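Local structure of 1,4-dihydroxy-2-naphthoyl-CoA hydrolase (Synechocystis sp., 4K00) at residues A[59-64]-A[112-117]; A[84-89]-A[125-130]; A[94-99]-A[108-113]. The protein hydrolyses 1,4-dihydroxy-2-naphthoyl-CoA to 1,4-dihydroxy-2-naphthoate and CoA, a step on the way to phylloquinone (vitamin K1) in this cyanobacterium. One frame throughout, in Å; residues are numbered along the deposited sequence.

Contact 1 (A[59-64]-A[112-117]); sequences LPLVHA and THHVCI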
loop_
_atom_site.group_PDB
_atom_site.type_symbol
_atom_site.label_atom_id
_atom_site.label_comp_id
_atom_site.label_asym_id
_atom_site.label_seq_id
_atom_site.Cartn_x
_atom_site.Cartn_y
_atom_site.Cartn_z
ATOM N N LEU A 59 5.017 -15.101 14.236
ATOM C CA LEU A 59 5.072 -13.953 15.135
ATOM C C LEU A 59 4.074 -12.896 14.716
ATOM O O LEU A 59 4.457 -11.798 14.320
ATOM C CB LEU A 59 6.450 -13.313 15.140
ATOM C CG LEU A 59 7.558 -14.052 15.872
ATOM C CD1 LEU A 59 8.913 -13.522 15.421
ATOM C CD2 LEU A 59 7.386 -13.892 17.372
ATOM N N PRO A 60 2.789 -13.230 14.797
ATOM C CA PRO A 60 1.753 -12.283 14.424
ATOM C C PRO A 60 1.706 -11.086 15.362
ATOM O O PRO A 60 1.966 -11.202 16.562
ATOM C CB PRO A 60 0.467 -13.083 14.561
ATOM C CG PRO A 60 0.793 -14.171 15.520
ATOM C CD PRO A 60 2.244 -14.495 15.298
ATOM N N LEU A 61 1.368 -9.948 14.783
ATOM C CA LEU A 61 1.001 -8.777 15.526
ATOM C C LEU A 61 -0.438 -9.009 15.986
ATOM O O LEU A 61 -1.296 -9.370 15.185
ATOM C CB LEU A 61 1.193 -7.563 14.606
ATOM C CG LEU A 61 0.971 -6.159 15.150
ATOM C CD1 LEU A 61 1.784 -5.148 14.366
ATOM C CD2 LEU A 61 -0.510 -5.827 15.074
ATOM N N VAL A 62 -0.691 -8.874 17.285
ATOM C CA VAL A 62 -2.019 -9.147 17.842
ATOM C C VAL A 62 -2.776 -7.891 18.295
ATOM O O VAL A 62 -3.977 -7.945 18.580
ATOM C CB VAL A 62 -1.970 -10.146 19.015
ATOM C CG1 VAL A 62 -1.428 -11.488 18.542
ATOM C CG2 VAL A 62 -1.157 -9.590 20.176
ATOM N N HIS A 63 -2.073 -6.774 18.366
ATOM C CA HIS A 63 -2.684 -5.505 18.732
ATOM C C HIS A 63 -1.855 -4.374 18.134
ATOM O O HIS A 63 -0.626 -4.429 18.090
ATOM C CB HIS A 63 -2.762 -5.362 20.266
ATOM C CG HIS A 63 -3.120 -3.982 20.736
ATOM N ND1 HIS A 63 -4.422 -3.531 20.796
ATOM C CD2 HIS A 63 -2.346 -2.960 21.177
ATOM C CE1 HIS A 63 -4.434 -2.281 21.236
ATOM N NE2 HIS A 63 -3.188 -1.915 21.486
ATOM N N ALA A 64 -2.550 -3.343 17.677
ATOM C CA ALA A 64 -1.914 -2.103 17.273
ATOM C C ALA A 64 -2.770 -0.939 17.718
ATOM O O ALA A 64 -4.011 -1.036 17.748
ATOM C CB ALA A 64 -1.717 -2.066 15.763
ATOM N N THR A 112 2.554 -1.535 19.177
ATOM C CA THR A 112 2.196 -2.823 18.585
ATOM C C THR A 112 2.590 -3.954 19.541
ATOM O O THR A 112 3.614 -3.873 20.199
ATOM C CB THR A 112 2.864 -3.032 17.207
ATOM O OG1 THR A 112 4.291 -2.958 17.322
ATOM C CG2 THR A 112 2.395 -1.984 16.196
ATOM N N HIS A 113 1.748 -4.978 19.643
ATOM C CA HIS A 113 2.028 -6.159 20.452
ATOM C C HIS A 113 2.129 -7.360 19.524
ATOM O O HIS A 113 1.349 -7.494 18.558
ATOM C CB HIS A 113 0.906 -6.452 21.454
ATOM C CG HIS A 113 0.627 -5.349 22.428
ATOM N ND1 HIS A 113 1.308 -4.150 22.434
ATOM C CD2 HIS A 113 -0.276 -5.271 23.434
ATOM C CE1 HIS A 113 0.834 -3.380 23.400
ATOM N NE2 HIS A 113 -0.122 -4.039 24.024
ATOM N N HIS A 114 3.060 -8.240 19.848
ATOM C CA HIS A 114 3.439 -9.350 18.991
ATOM C C HIS A 114 3.549 -10.590 19.856
ATOM O O HIS A 114 4.072 -10.541 20.984
ATOM C CB HIS A 114 4.809 -9.093 18.352
ATOM C CG HIS A 114 4.951 -7.742 17.725
ATOM N ND1 HIS A 114 5.108 -7.568 16.368
ATOM C CD2 HIS A 114 4.987 -6.503 18.270
ATOM C CE1 HIS A 114 5.230 -6.279 16.104
ATOM N NE2 HIS A 114 5.147 -5.609 17.241
ATOM N N VAL A 115 3.079 -11.717 19.338
ATOM C CA VAL A 115 3.159 -12.943 20.085
ATOM C C VAL A 115 3.764 -14.040 19.235
ATOM O O VAL A 115 3.639 -14.045 18.008
ATOM C CB VAL A 115 1.789 -13.399 20.600
ATOM C CG1 VAL A 115 1.131 -12.305 21.428
ATOM C CG2 VAL A 115 0.904 -13.821 19.441
ATOM N N CYS A 116 4.439 -14.961 19.902
ATOM C CA CYS A 116 4.977 -16.119 19.234
ATOM C C CYS A 116 4.007 -17.273 19.390
ATOM O O CYS A 116 3.603 -17.594 20.506
ATOM C CB CYS A 116 6.327 -16.476 19.832
ATOM S SG CYS A 116 7.116 -17.895 19.059
ATOM N N ILE A 117 3.631 -17.885 18.267
ATOM C CA ILE A 117 2.782 -19.072 18.293
ATOM C C ILE A 117 3.406 -20.226 17.513
ATOM O O ILE A 117 4.034 -20.026 16.468
ATOM C CB ILE A 117 1.373 -18.791 17.739
ATOM C CG1 ILE A 117 1.452 -18.213 16.327
ATOM C CG2 ILE A 117 0.626 -17.833 18.650
ATOM C CD1 ILE A 117 0.108 -18.029 15.651
HETATM O O HOH W 1 5.928 -9.545 14.290
#
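His63 and His113 lie alongside each other on one face of the sheet, pointing the same way, their rings inclined at 48°. From CB outward, His63 first rests against CB and CG of His113, then its CG nears His113 CD2, and CD2 sits over the centre of the His113 ring, 3.8 Å from His113 NE2. With CG anti to the backbone N (chi1 168°), the ring is carried on until ND1 is hydrogen-bonded to Asp67 of the second subunit. On the other face, Leu61 crosses Thr112 at about a right angle, its CD1 touching Thr112 CB and CG2, while the CE1 corner of His114 approaches the same methyl. His114 is held from both ends: NE2 shares a hydrogen bond with Thr112 OG1 (2.8 Å), itself also hydrogen-bonded to Tyr96 OH, and ND1 meets a water that donates to Leu59 O. Next to the histidine pair, Val62 CG1 presses tightly on Val115 CG2 at 3.4 Å.

Three backbone bonds tie the strands: Val115 N to Pro60 O, Val62 N to His113 O (2.8 Å) and His113 N to His63 O (2.9 Å). Val62 and His63 thus both face His113, a classic beta bulge in an antiparallel pair of the hotdog sheet, which His63 and Ala64 carry on into a strand of the second subunit.

Contact 2 (A[84-89]-A[125-130]); sequences ITQASA and APLPQP
Gln86 reaches out from the end of strand 77-86 to meet Leu127, which lies in the loop just ahead of helix 129-136; the contact thus joins the strand 77-86 end of the hotdog sheet to the run leading into the C-terminal helix. The Gln86 side chain is stretched out, CG anti to the backbone N (chi1 -176°), and it comes at Leu127 from the opposite direction. Its CG, CD and NE2 all lie against one methyl, Leu127 CD1, with NE2 at 3.9 Å from that carbon. The same NE2 turns back on its own segment and donates to Ser88 O at 2.8 Å, a bond that stays in the amide plane of Gln86 but arrives 37° above the carbonyl plane of Ser88. Gln86 NE2 also makes a weak hydrogen bond to Gln132 OE1 of helix 129-136. Were Gln86 cut back to an alanine, Ser88 O would probably lose this donor and a gap would be likely to open beside Leu127 CD1, leaving the turn freer to move.

Past Gln86 the chain leaves the strand and turns. Here Ser88 OG is hydrogen-bonded to the backbone N of His90. Leu127, for its part, is buried, and its side chain also packs on Phe92 and Cys116, so the methyl that Gln86 covers belongs to a residue packed against strands 91-100 and 106-118.

Ala89 then makes the polar link across the two segments, and the contacts run through its carbonyl oxygen. Pro126 CA sends a CA-H...O contact to it at 3.3 Å, and Leu127 CG closes in to 3.5 Å from Ala89 O. The hydrogen bond itself runs from Leu127 N to Ala89 O, 2.9 Å long, nearly straight at 166° and in the carbonyl plane.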
loop_
_atom_site.group_PDB
_atom_site.type_symbol
_atom_site.label_atom_id
_atom_site.label_comp_id
_atom_site.label_asym_id
_atom_site.label_seq_id
_atom_site.Cartn_x
_atom_site.Cartn_y
_atom_site.Cartn_z
ATOM N N ILE A 84 11.295 -1.465 22.872
ATOM C CA ILE A 84 10.721 -2.818 22.923
ATOM C C ILE A 84 10.856 -3.424 24.311
ATOM O O ILE A 84 11.916 -3.343 24.944
ATOM C CB ILE A 84 11.389 -3.801 21.928
ATOM C CG1 ILE A 84 11.661 -3.136 20.589
ATOM C CG2 ILE A 84 10.521 -5.039 21.739
ATOM C CD1 ILE A 84 13.064 -2.569 20.479
ATOM N N THR A 85 9.774 -4.052 24.763
ATOM C CA THR A 85 9.630 -4.566 26.123
ATOM C C THR A 85 9.070 -5.989 25.998
ATOM O O THR A 85 8.240 -6.252 25.128
ATOM C CB THR A 85 8.594 -3.707 26.894
ATOM O OG1 THR A 85 9.146 -2.410 27.149
ATOM C CG2 THR A 85 8.204 -4.355 28.225
ATOM N N GLN A 86 9.519 -6.906 26.844
ATOM C CA GLN A 86 8.910 -8.228 26.899
ATOM C C GLN A 86 7.800 -8.237 27.936
ATOM O O GLN A 86 8.048 -8.000 29.106
ATOM C CB GLN A 86 9.941 -9.298 27.257
ATOM C CG GLN A 86 9.355 -10.695 27.225
ATOM C CD GLN A 86 10.394 -11.790 27.310
ATOM O OE1 GLN A 86 11.600 -11.535 27.316
ATOM N NE2 GLN A 86 9.927 -13.028 27.364
ATOM N N ALA A 87 6.582 -8.538 27.508
ATOM C CA ALA A 87 5.432 -8.501 28.413
ATOM C C ALA A 87 5.126 -9.876 29.048
ATOM O O ALA A 87 4.533 -9.957 30.125
ATOM C CB ALA A 87 4.219 -7.977 27.660
ATOM N N SER A 88 5.547 -10.952 28.390
ATOM C CA SER A 88 5.292 -12.305 28.879
ATOM C C SER A 88 6.268 -13.250 28.207
ATOM O O SER A 88 7.107 -12.812 27.434
ATOM C CB SER A 88 3.852 -12.736 28.582
ATOM O OG SER A 88 3.692 -13.068 27.211
ATOM N N ALA A 89 6.172 -14.539 28.508
ATOM C CA ALA A 89 7.043 -15.525 27.877
ATOM C C ALA A 89 6.862 -15.467 26.364
ATOM O O ALA A 89 7.781 -15.774 25.611
ATOM C CB ALA A 89 6.735 -16.932 28.394
ATOM N N ALA A 125 3.736 -19.775 22.280
ATOM C CA ALA A 125 5.033 -20.379 22.552
ATOM C C ALA A 125 6.007 -19.314 23.046
ATOM O O ALA A 125 5.818 -18.126 22.776
ATOM C CB ALA A 125 5.575 -21.024 21.294
ATOM N N PRO A 126 7.060 -19.738 23.768
ATOM C CA PRO A 126 8.074 -18.785 24.229
ATOM C C PRO A 126 8.742 -18.105 23.052
ATOM O O PRO A 126 8.984 -18.743 22.029
ATOM C CB PRO A 126 9.072 -19.667 25.001
ATOM C CG PRO A 126 8.317 -20.899 25.341
ATOM C CD PRO A 126 7.345 -21.104 24.215
ATOM N N LEU A 127 9.016 -16.812 23.189
ATOM C CA LEU A 127 9.777 -16.084 22.189
ATOM C C LEU A 127 11.058 -16.843 21.865
ATOM O O LEU A 127 11.652 -17.465 22.740
ATOM C CB LEU A 127 10.107 -14.681 22.706
ATOM C CG LEU A 127 8.923 -13.756 23.008
ATOM C CD1 LEU A 127 9.433 -12.442 23.578
ATOM C CD2 LEU A 127 8.097 -13.488 21.752
ATOM N N PRO A 128 11.486 -16.808 20.601
ATOM C CA PRO A 128 12.823 -17.319 20.281
ATOM C C PRO A 128 13.886 -16.651 21.157
ATOM O O PRO A 128 13.811 -15.448 21.399
ATOM C CB PRO A 128 12.999 -16.924 18.814
ATOM C CG PRO A 128 11.610 -16.817 18.275
ATOM C CD PRO A 128 10.762 -16.330 19.413
ATOM N N GLN A 129 14.853 -17.413 21.649
ATOM C CA GLN A 129 15.798 -16.870 22.626
ATOM C C GLN A 129 16.580 -15.674 22.035
ATOM O O GLN A 129 16.789 -14.668 22.717
ATOM C CB GLN A 129 16.731 -17.967 23.170
ATOM C CG GLN A 129 16.186 -18.690 24.407
ATOM C CD GLN A 129 16.999 -19.913 24.802
ATOM O OE1 GLN A 129 17.565 -19.980 25.897
ATOM N NE2 GLN A 129 17.046 -20.898 23.915
ATOM N N PRO A 130 16.999 -15.769 20.763
ATOM C CA PRO A 130 17.730 -14.643 20.183
ATOM C C PRO A 130 16.909 -13.355 20.204
ATOM O O PRO A 130 17.464 -12.258 20.318
ATOM C CB PRO A 130 17.999 -15.100 18.749
ATOM C CG PRO A 130 18.035 -16.582 18.843
ATOM C CD PRO A 130 17.004 -16.942 19.872
#

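Contact 3 (A[94-99]-A[108-113]); sequences CDYEIS and ARAQTH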
loop_
_atom_site.group_PDB
_atom_site.type_symbol
_atom_site.label_atom_id
_atom_site.label_comp_id
_atom_site.label_asym_id
_atom_site.label_seq_id
_atom_site.Cartn_x
_atom_site.Cartn_y
_atom_site.Cartn_z
ATOM N N CYS A 94 6.044 -3.154 21.386
ATOM C CA CYS A 94 6.786 -2.036 20.819
ATOM C C CYS A 94 6.040 -0.721 21.055
ATOM O O CYS A 94 4.834 -0.632 20.823
ATOM C CB CYS A 94 6.956 -2.242 19.318
ATOM S SG CYS A 94 7.933 -3.689 18.851
ATOM N N ASP A 95 6.774 0.287 21.523
ATOM C CA ASP A 95 6.249 1.642 21.758
ATOM C C ASP A 95 6.966 2.606 20.856
ATOM O O ASP A 95 8.195 2.596 20.797
ATOM C CB ASP A 95 6.527 2.081 23.190
ATOM C CG ASP A 95 5.423 1.725 24.129
ATOM O OD1 ASP A 95 4.396 2.439 24.126
ATOM O OD2 ASP A 95 5.596 0.748 24.882
ATOM N N TYR A 96 6.204 3.434 20.146
ATOM C CA TYR A 96 6.776 4.284 19.104
ATOM C C TYR A 96 6.399 5.725 19.363
ATOM O O TYR A 96 5.271 6.014 19.755
ATOM C CB TYR A 96 6.251 3.902 17.719
ATOM C CG TYR A 96 6.281 2.435 17.351
ATOM C CD1 TYR A 96 5.253 1.573 17.720
ATOM C CD2 TYR A 96 7.317 1.922 16.584
ATOM C CE1 TYR A 96 5.274 0.234 17.356
ATOM C CE2 TYR A 96 7.341 0.590 16.203
ATOM C CZ TYR A 96 6.315 -0.250 16.586
ATOM O OH TYR A 96 6.342 -1.574 16.213
ATOM N N GLU A 97 7.337 6.629 19.116
ATOM C CA GLU A 97 7.004 8.036 18.904
ATOM C C GLU A 97 7.519 8.474 17.552
ATOM O O GLU A 97 8.663 8.172 17.205
ATOM C CB GLU A 97 7.665 8.924 19.957
ATOM C CG GLU A 97 7.242 8.653 21.381
ATOM C CD GLU A 97 7.592 9.806 22.306
ATOM O OE1 GLU A 97 8.689 10.378 22.157
ATOM O OE2 GLU A 97 6.763 10.154 23.162
ATOM N N ILE A 98 6.672 9.181 16.797
ATOM C CA ILE A 98 7.055 9.699 15.484
ATOM C C ILE A 98 7.147 11.215 15.545
ATOM O O ILE A 98 6.201 11.894 15.961
ATOM C CB ILE A 98 6.057 9.292 14.377
ATOM C CG1 ILE A 98 5.840 7.781 14.389
ATOM C CG2 ILE A 98 6.564 9.740 13.009
ATOM C CD1 ILE A 98 4.762 7.307 13.432
ATOM N N SER A 99 8.294 11.738 15.134
ATOM C CA SER A 99 8.548 13.160 15.225
ATOM C C SER A 99 9.190 13.672 13.941
ATOM O O SER A 99 9.778 12.897 13.181
ATOM C CB SER A 99 9.458 13.455 16.419
ATOM O OG SER A 99 10.670 12.725 16.301
ATOM N N ALA A 108 2.899 11.652 16.308
ATOM C CA ALA A 108 2.096 10.475 16.644
ATOM C C ALA A 108 2.803 9.627 17.691
ATOM O O ALA A 108 4.025 9.625 17.780
ATOM C CB ALA A 108 1.815 9.635 15.399
ATOM N N ARG A 109 2.014 8.904 18.484
ATOM C CA ARG A 109 2.520 7.827 19.338
ATOM C C ARG A 109 1.766 6.545 18.974
ATOM O O ARG A 109 0.615 6.599 18.534
ATOM C CB ARG A 109 2.291 8.150 20.822
ATOM C CG ARG A 109 0.827 8.059 21.245
ATOM C CD ARG A 109 0.608 8.336 22.724
ATOM N NE ARG A 109 -0.814 8.298 23.048
ATOM C CZ ARG A 109 -1.322 8.466 24.262
ATOM N NH1 ARG A 109 -0.528 8.700 25.295
ATOM N NH2 ARG A 109 -2.636 8.400 24.443
ATOM N N ALA A 110 2.414 5.399 19.145
ATOM C CA ALA A 110 1.801 4.126 18.768
ATOM C C ALA A 110 2.339 2.978 19.620
ATOM O O ALA A 110 3.375 3.107 20.292
ATOM C CB ALA A 110 2.040 3.835 17.287
ATOM N N GLN A 111 1.610 1.864 19.588
ATOM C CA GLN A 111 2.044 0.611 20.190
ATOM C C GLN A 111 1.679 -0.534 19.262
ATOM O O GLN A 111 0.645 -0.488 18.595
ATOM C CB GLN A 111 1.365 0.393 21.529
ATOM C CG GLN A 111 1.835 1.324 22.624
ATOM C CD GLN A 111 1.370 0.883 24.004
ATOM O OE1 GLN A 111 0.426 0.100 24.136
ATOM N NE2 GLN A 111 2.030 1.397 25.044
ATOM N N THR A 112 2.554 -1.535 19.177
ATOM C CA THR A 112 2.196 -2.823 18.585
ATOM C C THR A 112 2.590 -3.954 19.541
ATOM O O THR A 112 3.614 -3.873 20.199
ATOM C CB THR A 112 2.864 -3.032 17.207
ATOM O OG1 THR A 112 4.291 -2.958 17.322
ATOM C CG2 THR A 112 2.395 -1.984 16.196
ATOM N N HIS A 113 1.748 -4.978 19.643
ATOM C CA HIS A 113 2.028 -6.159 20.452
ATOM C C HIS A 113 2.129 -7.360 19.524
ATOM O O HIS A 113 1.349 -7.494 18.558
ATOM C CB HIS A 113 0.906 -6.452 21.454
ATOM C CG HIS A 113 0.627 -5.349 22.428
ATOM N ND1 HIS A 113 1.308 -4.150 22.434
ATOM C CD2 HIS A 113 -0.276 -5.271 23.434
ATOM C CE1 HIS A 113 0.834 -3.380 23.400
ATOM N NE2 HIS A 113 -0.122 -4.039 24.024
#
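Tyr96 and Thr112 make the buried polar contact between these strands: the phenol OH and Thr112 OG1 are 2.7 Å apart and hydrogen-bonded, with either able to donate. The side chains cross at about a right angle, and Thr112 OG1 lies at the edge of the ring, near its plane; CG of Tyr96 stands anti to the carbonyl carbon (chi1 -48°), which sets the ring with its CD1-CE1 edge along Ala110 and Thr112. On the opposite face Asp95 and Gln111 run side by side. Gln111 NE2 donates to Asp95 OD1 on the syn side (2.7 Å), although carboxylate and amide planes are 77° apart.

Apolar contacts are looser: Tyr96 CD1 rests 4.0 Å from Ala110 CB, and Ile98 CD1 is 4.2 Å from Ala108 CB. Helix 26-43 packs on this face, Cys33 against both Tyr96 and Ala110, Phe29 against Ile98.

Backbone bonds link Cys94 with Thr112 and Tyr96 with Ala110 in both directions. Ile98 N donates to Ala108 O almost straight (178°), while the return bond is weak. Regular antiparallel pairing of this kind builds the hairpin of strands 91-100 and 106-118, whose buried face wraps the long helix of the hotdog fold.

In the fold
Strand 106-118 runs through contacts 1 and 3, which share Thr112 and His113 and have centres about 14 Å apart: strand 57-68 pairs with one edge of it and strand 91-100 with the other. Between them, His114 NE2 packs 3.7 Å from Cys94 SG. Contact 2 lies at the end of the same sheet, its centre about 11 Å from that of contact 1 and about 19 Å from that of contact 3. Its tie to contact 1 is Cys116, whose O is probably hydrogen-bonded to Ala125 N at 2.8 Å, while contact 3 is nested in the chain loop that contact 2 closes. All three lie away from Asp19, the predicted active-site residue.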